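HD-GYP domain-containing protein (Bdellovibrio bacteriovorus, PDB 3TM8) binds a pair of iron ions in an HD-GYP domain and probably belongs to the cyclic-di-GMP phosphodiesterase class, as an unconventional member. Local coordinates at residues A[106-111]-A[144-149]; A[111-116]-A[170-175]; A[117-122]-A[133-138]; A[152-157]-A[174-179]. One frame throughout, in Å; residues are numbered along the deposited sequence. Where two conformers were deposited one is given.

Interaction 1: residues A[106-111]-A[144-149]; sequences QTRADI and VNFIMS
With CG of Phe146 swung anti to the backbone N (chi1 172°), its ring is carried across to helix 105-125, where it meets Arg108 and Ala109. Arg108 places CG beside its backbone N and anti to the carbonyl carbon, and a bend at chi3 (58°) turns the guanidinium over the edge of that ring. The two planes stand 74° apart: Phe146 CE1 lies over one face of the guanidinium, 3.7 Å from Arg108 NH2, while the ring receives the cationic group near its own plane. This is therefore an edge contact of the ring and not a cation-pi stack over its face. Past the guanidinium, the ring tip reaches the backbone of the first helix, with Phe146 CZ 4.1 Å from Ala109 CA and 4.4 Å from Ala109 CB. The polar end of Arg108 is held by the carbonyl of Ala96, a salt bridge to Asp99 and the side chain of Asn150, which probably fixes the guanidinium's tilt. The contact joins the N-terminal part of helix 105-125 to the C-terminal part of helix 130-149; helix 153-158 packs on both Ala109 and Phe146, and helix 82-97 lies against Ile111.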
# COMPACT_ATOMS: atom_id res chain seq x y z
N GLN A 106 -9.76 2.43 14.93
CA GLN A 106 -10.17 2.35 13.53
C GLN A 106 -10.01 3.69 12.83
O GLN A 106 -9.60 3.75 11.66
CB GLN A 106 -11.61 1.84 13.36
CG GLN A 106 -11.96 1.56 11.89
CD GLN A 106 -11.11 0.44 11.33
OE1 GLN A 106 -11.18 -0.69 11.82
NE2 GLN A 106 -10.28 0.74 10.34
N THR A 107 -10.33 4.77 13.53
CA THR A 107 -10.18 6.09 12.95
C THR A 107 -8.71 6.44 12.75
O THR A 107 -8.33 6.98 11.72
CB THR A 107 -10.91 7.15 13.79
OG1 THR A 107 -12.29 6.79 13.87
CG2 THR A 107 -10.79 8.52 13.15
N ARG A 108 -7.88 6.10 13.73
CA ARG A 108 -6.44 6.30 13.58
C ARG A 108 -5.91 5.51 12.38
O ARG A 108 -5.14 6.04 11.57
CB ARG A 108 -5.71 5.88 14.86
CG ARG A 108 -6.13 6.66 16.10
CD ARG A 108 -5.35 6.24 17.33
NE ARG A 108 -3.92 6.41 17.10
CZ ARG A 108 -2.96 5.76 17.75
NH1 ARG A 108 -3.27 4.90 18.71
NH2 ARG A 108 -1.69 5.98 17.43
N ALA A 109 -6.32 4.25 12.27
CA ALA A 109 -5.90 3.40 11.16
C ALA A 109 -6.41 3.92 9.82
O ALA A 109 -5.67 3.90 8.84
CB ALA A 109 -6.37 1.98 11.39
N ASP A 110 -7.65 4.40 9.78
CA ASP A 110 -8.19 4.99 8.54
C ASP A 110 -7.27 6.11 8.06
O ASP A 110 -6.91 6.18 6.89
CB ASP A 110 -9.58 5.58 8.76
CG ASP A 110 -10.69 4.53 8.83
OD1 ASP A 110 -10.42 3.32 8.65
OD2 ASP A 110 -11.86 4.94 9.05
N ILE A 111 -6.90 7.00 8.97
CA ILE A 111 -6.05 8.12 8.60
C ILE A 111 -4.67 7.65 8.18
O ILE A 111 -4.15 8.05 7.14
CB ILE A 111 -5.95 9.14 9.74
CG1 ILE A 111 -7.31 9.81 9.99
CG2 ILE A 111 -4.87 10.18 9.43
CD1 ILE A 111 -7.39 10.54 11.31
N VAL A 144 5.80 1.52 11.02
CA VAL A 144 6.28 0.37 11.80
C VAL A 144 5.96 0.59 13.28
O VAL A 144 5.45 -0.30 13.96
CB VAL A 144 7.80 0.13 11.63
CG1 VAL A 144 8.30 -0.94 12.63
CG2 VAL A 144 8.13 -0.29 10.20
N ASN A 145 6.26 1.78 13.78
CA ASN A 145 6.02 2.06 15.18
C ASN A 145 4.54 2.00 15.54
O ASN A 145 4.18 1.50 16.61
CB ASN A 145 6.63 3.40 15.60
CG ASN A 145 6.45 3.66 17.08
OD1 ASN A 145 6.91 2.88 17.91
ND2 ASN A 145 5.79 4.76 17.41
N PHE A 146 3.69 2.51 14.66
CA PHE A 146 2.25 2.45 14.88
C PHE A 146 1.76 1.00 14.99
O PHE A 146 1.03 0.65 15.92
CB PHE A 146 1.53 3.18 13.74
CG PHE A 146 0.02 3.03 13.75
CD1 PHE A 146 -0.75 3.58 14.77
CD2 PHE A 146 -0.63 2.36 12.72
CE1 PHE A 146 -2.14 3.46 14.77
CE2 PHE A 146 -2.01 2.22 12.72
CZ PHE A 146 -2.77 2.78 13.74
N ILE A 147 2.17 0.16 14.04
CA ILE A 147 1.75 -1.23 14.04
C ILE A 147 2.31 -1.99 15.26
O ILE A 147 1.62 -2.80 15.88
CB ILE A 147 2.16 -1.94 12.74
CG1 ILE A 147 1.47 -1.29 11.53
CG2 ILE A 147 1.87 -3.44 12.83
CD1 ILE A 147 -0.04 -1.42 11.52
N MET A 148 3.56 -1.69 15.63
CA MET A 148 4.23 -2.41 16.72
C MET A 148 3.73 -1.98 18.10
O MET A 148 3.77 -2.76 19.05
CB MET A 148 5.75 -2.21 16.67
CG MET A 148 6.48 -2.95 15.57
SD MET A 148 8.27 -2.82 15.75
CE MET A 148 8.58 -4.01 17.06
N SER A 149 3.28 -0.73 18.21
CA SER A 149 2.96 -0.16 19.52
C SER A 149 1.48 -0.18 19.89
O SER A 149 1.11 0.19 21.00
CB SER A 149 3.47 1.28 19.62
OG SER A 149 4.86 1.36 19.37

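Interaction 2: residues A[111-116]-A[170-175]; sequences IIQGSQ and HGVTVS. With FE (Fe (III) ion), chain D; DMS (dimethyl sulfoxide), chain F.
The two methyl groups of Val172 face helix 105-125 and are shared between Gln113 and Gln116, about one helical turn apart. CG1, anti to the backbone N (chi1 -178°), meets the aliphatic part of Gln113, 3.9 Å from Gln113 CG. CG2 lies against the root of the other glutamine, 3.8 Å from Gln116 CB. Gln113 leaves its helix across the direction of approach, and its bend at chi2 (-78°) brings the amide in beside the valine, with Gln113 NE2 4.0 Å from Val172 CB. The apolar centre is thus flanked by two amides, each extended by water: one water accepts from Gln113 NE2 and donates to Thr173 OG1, a second donates to both Gln116 OE1 and Ser175 OG. Helix 167-185 carries an iron ligand of the HD domain: the side chain of His170 leaves it away from helix 105-125, and His170 NE2 binds an Fe(III) ion at 2.1 Å. A water, Asn285 and the adjacent His203 and Asp204, the His-Asp pair that names the HD family, bind the same ion, and Asp288 is hydrogen-bonded to His170 ND1. Gln113 OE1 is also hydrogen-bonded to Arg32, and Gln116 NE2 to Tyr97 and Ala139. Thr173 OG1 donates to the oxygen of a dimethyl sulfoxide, probably from the crystallisation liquor, at 2.6 Å.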
# COMPACT_ATOMS: atom_id res chain seq x y z
N ILE A 111 -6.90 7.00 8.97
CA ILE A 111 -6.05 8.12 8.60
C ILE A 111 -4.67 7.65 8.18
O ILE A 111 -4.15 8.05 7.14
CB ILE A 111 -5.95 9.14 9.74
CG1 ILE A 111 -7.31 9.81 9.99
CG2 ILE A 111 -4.87 10.18 9.43
CD1 ILE A 111 -7.39 10.54 11.31
N ILE A 112 -4.06 6.79 8.98
CA ILE A 112 -2.68 6.39 8.72
C ILE A 112 -2.56 5.52 7.45
O ILE A 112 -1.65 5.73 6.64
CB ILE A 112 -2.06 5.70 9.94
CG1 ILE A 112 -1.89 6.74 11.06
CG2 ILE A 112 -0.72 5.07 9.59
CD1 ILE A 112 -1.67 6.13 12.42
N GLN A 113 -3.47 4.58 7.26
CA GLN A 113 -3.48 3.78 6.03
C GLN A 113 -3.53 4.69 4.81
O GLN A 113 -2.80 4.49 3.84
CB GLN A 113 -4.66 2.80 6.04
CG GLN A 113 -4.67 1.76 4.91
CD GLN A 113 -5.14 2.29 3.58
OE1 GLN A 113 -5.86 3.29 3.51
NE2 GLN A 113 -4.77 1.61 2.52
N GLY A 114 -4.39 5.70 4.87
CA GLY A 114 -4.55 6.58 3.72
C GLY A 114 -3.35 7.49 3.51
O GLY A 114 -3.01 7.85 2.37
N SER A 115 -2.72 7.89 4.60
CA SER A 115 -1.51 8.70 4.51
C SER A 115 -0.36 7.90 3.89
O SER A 115 0.36 8.41 3.04
CB SER A 115 -1.13 9.22 5.90
OG SER A 115 0.02 10.04 5.82
N GLN A 116 -0.19 6.65 4.33
CA GLN A 116 0.82 5.78 3.71
C GLN A 116 0.57 5.64 2.22
O GLN A 116 1.49 5.71 1.41
CB GLN A 116 0.83 4.40 4.37
CG GLN A 116 1.25 4.38 5.83
CD GLN A 116 2.70 4.76 6.05
OE1 GLN A 116 3.60 4.26 5.37
NE2 GLN A 116 2.94 5.65 7.00
N HIS A 170 -2.77 -1.64 -2.07
CA HIS A 170 -2.18 -2.97 -2.00
C HIS A 170 -0.76 -2.92 -1.41
O HIS A 170 -0.38 -3.77 -0.60
CB HIS A 170 -2.24 -3.58 -3.41
CG HIS A 170 -1.33 -4.76 -3.65
ND1 HIS A 170 -1.53 -6.00 -3.09
CD2 HIS A 170 -0.26 -4.88 -4.46
CE1 HIS A 170 -0.61 -6.83 -3.54
NE2 HIS A 170 0.18 -6.18 -4.37
N GLY A 171 0.01 -1.88 -1.75
CA GLY A 171 1.32 -1.70 -1.15
C GLY A 171 1.22 -1.51 0.36
O GLY A 171 2.01 -2.08 1.12
N VAL A 172 0.27 -0.71 0.81
CA VAL A 172 0.11 -0.55 2.26
C VAL A 172 -0.24 -1.88 2.92
O VAL A 172 0.32 -2.25 3.96
CB VAL A 172 -0.93 0.54 2.62
CG1 VAL A 172 -1.00 0.69 4.13
CG2 VAL A 172 -0.58 1.88 1.96
N THR A 173 -1.15 -2.63 2.31
CA THR A 173 -1.55 -3.91 2.86
C THR A 173 -0.37 -4.88 2.94
O THR A 173 -0.15 -5.52 3.96
CB THR A 173 -2.69 -4.53 2.06
OG1 THR A 173 -3.84 -3.71 2.23
CG2 THR A 173 -3.01 -5.93 2.57
N VAL A 174 0.38 -4.97 1.85
CA VAL A 174 1.54 -5.85 1.82
C VAL A 174 2.58 -5.40 2.86
O VAL A 174 3.19 -6.23 3.52
CB VAL A 174 2.11 -5.96 0.38
CG1 VAL A 174 3.45 -6.70 0.37
CG2 VAL A 174 1.12 -6.68 -0.51
N SER A 175 2.75 -4.09 3.04
CA SER A 175 3.69 -3.61 4.05
C SER A 175 3.25 -3.98 5.47
O SER A 175 4.07 -4.29 6.33
CB SER A 175 3.91 -2.10 3.92
OG SER A 175 2.90 -1.36 4.59
FE FE D . 1.83 -6.91 -5.51
S DMS F . -7.35 -5.15 2.32
O DMS F . -6.20 -4.28 1.30
C1 DMS F . -6.93 -6.91 2.25
C2 DMS F . -6.88 -4.83 4.03
O HOH W 1 -3.91 -1.08 3.40
O HOH W 2 2.65 1.48 4.68
O HOH W 3 3.41 -7.77 -6.30

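Interaction 3: residues A[117-122]-A[133-138]; sequences QNNAEE and YNYCKD
Asn119 meets two neighbours on the facing helix, Tyr135 with its amide and Cys136 with its CB. The amide oxygen lies at the edge of the phenol ring, near its plane, with Asn119 OD1 3.4 Å from Tyr135 CE2, and the amide stands almost perpendicular to the ring, the planes 86° apart. Nearer the backbone, Asn119 CB packs 3.9 Å from Cys136 SG. That sulfur, anti to its backbone N (chi1 -173°), reaches in over the backbone of the first helix and also approaches Ala120 N, at 4.2 Å. A water also bridges the segments: Asn119 ND2 donates to it, and it donates in turn to Cys136 O, so the amide spans the interface with its oxygen at the ring edge and its nitrogen on the water. Further out, segments 117-122 and 133-138 run nearly antiparallel, at 153°, with their axes 9.1 Å apart, as in a helical hairpin closed by a short turn. Leu201 of helix 190-202 touches both Ala120 and Cys136, and Leu198 joins it on Cys136. Near the turn, Glu122 is tied to Ser132 and forms a salt bridge with Arg27. No direct hydrogen bond links the two segments; the oxygen at the ring edge, close to aromatic C-H groups, would probably be weakly favourable electrostatically, and the water supplies a polar link between the helices.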
# COMPACT_ATOMS: atom_id res chain seq x y z
N GLN A 117 -0.70 5.46 1.85
CA GLN A 117 -1.04 5.31 0.44
C GLN A 117 -0.69 6.58 -0.32
O GLN A 117 -0.13 6.53 -1.41
CB GLN A 117 -2.53 5.00 0.30
CG GLN A 117 -2.96 4.68 -1.10
CD GLN A 117 -4.43 4.35 -1.18
OE1 GLN A 117 -5.05 3.94 -0.20
NE2 GLN A 117 -5.01 4.55 -2.35
N ASN A 118 -1.00 7.72 0.29
CA ASN A 118 -0.68 9.02 -0.31
C ASN A 118 0.82 9.17 -0.54
O ASN A 118 1.25 9.64 -1.60
CB ASN A 118 -1.22 10.13 0.59
CG ASN A 118 -0.96 11.53 0.04
OD1 ASN A 118 -1.34 11.86 -1.08
ND2 ASN A 118 -0.38 12.37 0.88
N ASN A 119 1.61 8.77 0.45
CA ASN A 119 3.05 8.91 0.36
C ASN A 119 3.61 8.05 -0.78
O ASN A 119 4.53 8.46 -1.49
CB ASN A 119 3.73 8.50 1.67
CG ASN A 119 3.30 9.35 2.85
OD1 ASN A 119 2.79 10.47 2.70
ND2 ASN A 119 3.51 8.82 4.04
N ALA A 120 3.05 6.86 -0.94
CA ALA A 120 3.48 5.96 -2.01
C ALA A 120 3.14 6.53 -3.37
O ALA A 120 3.95 6.52 -4.29
CB ALA A 120 2.83 4.61 -1.84
N GLU A 121 1.92 7.05 -3.50
CA GLU A 121 1.48 7.63 -4.77
C GLU A 121 2.37 8.81 -5.15
O GLU A 121 2.71 8.99 -6.31
CB GLU A 121 0.02 8.08 -4.67
CG GLU A 121 -0.98 6.94 -4.49
CD GLU A 121 -2.42 7.43 -4.46
OE1 GLU A 121 -2.96 7.64 -3.35
OE2 GLU A 121 -3.00 7.60 -5.55
N GLU A 122 2.75 9.61 -4.16
CA GLU A 122 3.60 10.76 -4.42
C GLU A 122 4.95 10.30 -5.00
O GLU A 122 5.47 10.90 -5.94
CB GLU A 122 3.77 11.59 -3.15
CG GLU A 122 4.90 12.59 -3.18
CD GLU A 122 4.65 13.76 -4.08
OE1 GLU A 122 3.48 13.99 -4.48
OE2 GLU A 122 5.63 14.47 -4.39
N TYR A 133 10.64 10.96 -1.54
CA TYR A 133 11.12 9.64 -1.17
C TYR A 133 11.46 9.61 0.32
O TYR A 133 11.05 8.71 1.05
CB TYR A 133 12.32 9.23 -2.02
CG TYR A 133 12.92 7.90 -1.61
CD1 TYR A 133 12.49 6.72 -2.20
CD2 TYR A 133 13.92 7.81 -0.64
CE1 TYR A 133 13.02 5.49 -1.84
CE2 TYR A 133 14.46 6.58 -0.27
CZ TYR A 133 14.00 5.43 -0.88
OH TYR A 133 14.53 4.21 -0.52
N ASN A 134 12.20 10.62 0.77
CA ASN A 134 12.62 10.63 2.17
C ASN A 134 11.44 10.80 3.12
O ASN A 134 11.43 10.24 4.21
CB ASN A 134 13.67 11.71 2.42
CG ASN A 134 15.01 11.37 1.80
OD1 ASN A 134 15.29 10.21 1.51
ND2 ASN A 134 15.85 12.38 1.61
N TYR A 135 10.44 11.57 2.71
CA TYR A 135 9.22 11.69 3.50
C TYR A 135 8.53 10.33 3.62
O TYR A 135 8.12 9.92 4.71
CB TYR A 135 8.28 12.72 2.86
CG TYR A 135 7.08 13.03 3.72
CD1 TYR A 135 7.13 14.06 4.66
CD2 TYR A 135 5.91 12.29 3.62
CE1 TYR A 135 6.03 14.34 5.46
CE2 TYR A 135 4.81 12.56 4.42
CZ TYR A 135 4.88 13.59 5.33
OH TYR A 135 3.79 13.87 6.13
N CYS A 136 8.40 9.63 2.50
CA CYS A 136 7.79 8.31 2.48
C CYS A 136 8.57 7.35 3.39
O CYS A 136 7.97 6.57 4.15
CB CYS A 136 7.74 7.77 1.05
SG CYS A 136 6.84 6.24 0.82
N LYS A 137 9.89 7.42 3.31
CA LYS A 137 10.77 6.57 4.12
C LYS A 137 10.59 6.87 5.62
O LYS A 137 10.43 5.96 6.43
CB LYS A 137 12.22 6.79 3.72
CG LYS A 137 13.23 5.98 4.52
CD LYS A 137 14.59 6.03 3.85
CE LYS A 137 15.66 5.36 4.69
NZ LYS A 137 16.95 5.38 3.96
N ASP A 138 10.61 8.14 5.98
CA ASP A 138 10.40 8.52 7.37
C ASP A 138 9.04 8.05 7.86
O ASP A 138 8.92 7.51 8.96
CB ASP A 138 10.54 10.03 7.55
CG ASP A 138 10.17 10.48 8.94
OD1 ASP A 138 11.04 10.38 9.83
OD2 ASP A 138 9.02 10.92 9.15
O HOH W 4 4.98 6.21 3.95

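Interaction 4: residues A[152-157]-A[174-179]; sequences QALSAV and VSTLSI
Between Leu154 and Val157 of helix 153-158 and the facing helix 167-185, the contact is carried by the branched side chain of Thr176. From CB, which points at helix 153-158, the methyl CG2 runs anti to the backbone N and nestles against the leucine, 3.8 Å from Leu154 CG and equally far from Leu154 CD1. The hydroxyl branch, beside the backbone N (chi1 -52°), turns to the valine, with Thr176 OG1 in van der Waals contact with Val157 CG1 at 3.7 Å. The same oxygen is hydrogen-bonded to Val172 O, one turn back in its own helix, and to the hydroxyl of Tyr143. The contact packs short helix 153-158 on helix 167-185, which carries the iron ligand His170 of the helical HD fold; Thr176 lies about 10 Å, side chain to side chain, from that histidine. Leu154 starts off across the line to the facing helix, but its end comes in, Leu154 CD1 settling 3.7 Å from the backbone oxygen Thr176 O. Ile324 of helix 315-325 also touches Leu154, while Tyr143 of helix 130-149 packs on Val157.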
# COMPACT_ATOMS: atom_id res chain seq x y z
N GLN A 152 -4.15 -3.42 18.38
CA GLN A 152 -5.19 -3.61 17.37
C GLN A 152 -4.96 -2.86 16.06
O GLN A 152 -5.83 -2.87 15.20
CB GLN A 152 -6.56 -3.22 17.93
CG GLN A 152 -7.01 -4.10 19.09
CD GLN A 152 -6.90 -5.59 18.77
OE1 GLN A 152 -6.49 -6.39 19.62
NE2 GLN A 152 -7.29 -5.96 17.56
N ALA A 153 -3.80 -2.22 15.91
CA ALA A 153 -3.54 -1.47 14.69
C ALA A 153 -3.57 -2.34 13.43
O ALA A 153 -4.22 -1.97 12.45
CB ALA A 153 -2.22 -0.72 14.78
N LEU A 154 -2.89 -3.48 13.44
CA LEU A 154 -2.88 -4.32 12.25
C LEU A 154 -4.30 -4.75 11.89
O LEU A 154 -4.69 -4.69 10.72
CB LEU A 154 -1.97 -5.54 12.41
CG LEU A 154 -1.95 -6.43 11.15
CD1 LEU A 154 -0.57 -7.02 10.92
CD2 LEU A 154 -3.02 -7.52 11.19
N SER A 155 -5.08 -5.16 12.88
CA SER A 155 -6.44 -5.60 12.61
C SER A 155 -7.28 -4.46 12.04
O SER A 155 -8.07 -4.66 11.10
CB SER A 155 -7.09 -6.19 13.87
OG SER A 155 -7.12 -5.24 14.92
N ALA A 156 -7.12 -3.25 12.58
CA ALA A 156 -7.86 -2.10 12.07
C ALA A 156 -7.48 -1.78 10.63
O ALA A 156 -8.35 -1.48 9.81
CB ALA A 156 -7.63 -0.90 12.97
N VAL A 157 -6.19 -1.83 10.31
CA VAL A 157 -5.77 -1.57 8.94
C VAL A 157 -6.32 -2.64 8.00
O VAL A 157 -6.78 -2.33 6.90
CB VAL A 157 -4.23 -1.46 8.83
CG1 VAL A 157 -3.80 -1.45 7.36
CG2 VAL A 157 -3.75 -0.19 9.55
N VAL A 174 0.38 -4.97 1.85
CA VAL A 174 1.54 -5.85 1.82
C VAL A 174 2.58 -5.40 2.86
O VAL A 174 3.19 -6.23 3.52
CB VAL A 174 2.11 -5.96 0.38
CG1 VAL A 174 3.45 -6.70 0.37
CG2 VAL A 174 1.12 -6.68 -0.51
N SER A 175 2.75 -4.09 3.04
CA SER A 175 3.69 -3.61 4.05
C SER A 175 3.25 -3.98 5.47
O SER A 175 4.07 -4.29 6.33
CB SER A 175 3.91 -2.10 3.92
OG SER A 175 2.90 -1.36 4.59
N THR A 176 1.94 -3.96 5.70
CA THR A 176 1.37 -4.29 7.00
C THR A 176 1.62 -5.77 7.33
O THR A 176 2.08 -6.11 8.43
CB THR A 176 -0.15 -3.98 7.02
OG1 THR A 176 -0.37 -2.63 6.58
CG2 THR A 176 -0.72 -4.15 8.42
N LEU A 177 1.32 -6.64 6.37
CA LEU A 177 1.57 -8.06 6.54
C LEU A 177 3.07 -8.31 6.68
O LEU A 177 3.48 -9.17 7.45
CB LEU A 177 1.03 -8.85 5.35
CG LEU A 177 -0.48 -8.83 5.13
CD1 LEU A 177 -0.82 -9.48 3.79
CD2 LEU A 177 -1.22 -9.54 6.27
N SER A 178 3.88 -7.55 5.96
CA SER A 178 5.33 -7.72 6.05
C SER A 178 5.88 -7.35 7.43
O SER A 178 6.77 -8.04 7.95
CB SER A 178 6.05 -6.92 4.96
OG SER A 178 5.75 -7.43 3.66
N ILE A 179 5.38 -6.27 8.01
CA ILE A 179 5.80 -5.89 9.36
C ILE A 179 5.46 -7.00 10.35
O ILE A 179 6.30 -7.41 11.17
CB ILE A 179 5.12 -4.57 9.83
CG1 ILE A 179 5.67 -3.38 9.04
CG2 ILE A 179 5.33 -4.37 11.34
CD1 ILE A 179 4.77 -2.15 9.09

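How the interactions relate
Interactions 1, 2 and 3 follow one another along helix 105-125. Interactions 1 and 3 both pair it with helix 130-149, their centres 16 Å apart, and interaction 3 is nested inside the loop closed by interaction 1. Interaction 2 joins the same helix to helix 167-185, and its segments alternate with those of interaction 1; Ile112 and Phe146 touch between them. Interaction 4, 9 Å from interaction 2 between centres, continues on helix 167-185 and adds helix 153-158, which also packs against interaction 1. Interactions 3 and 4, 17 Å apart between centres, do not touch. Interactions 1 and 3 thus hold the hairpin together, while interaction 2 ties it to the iron-bearing helix.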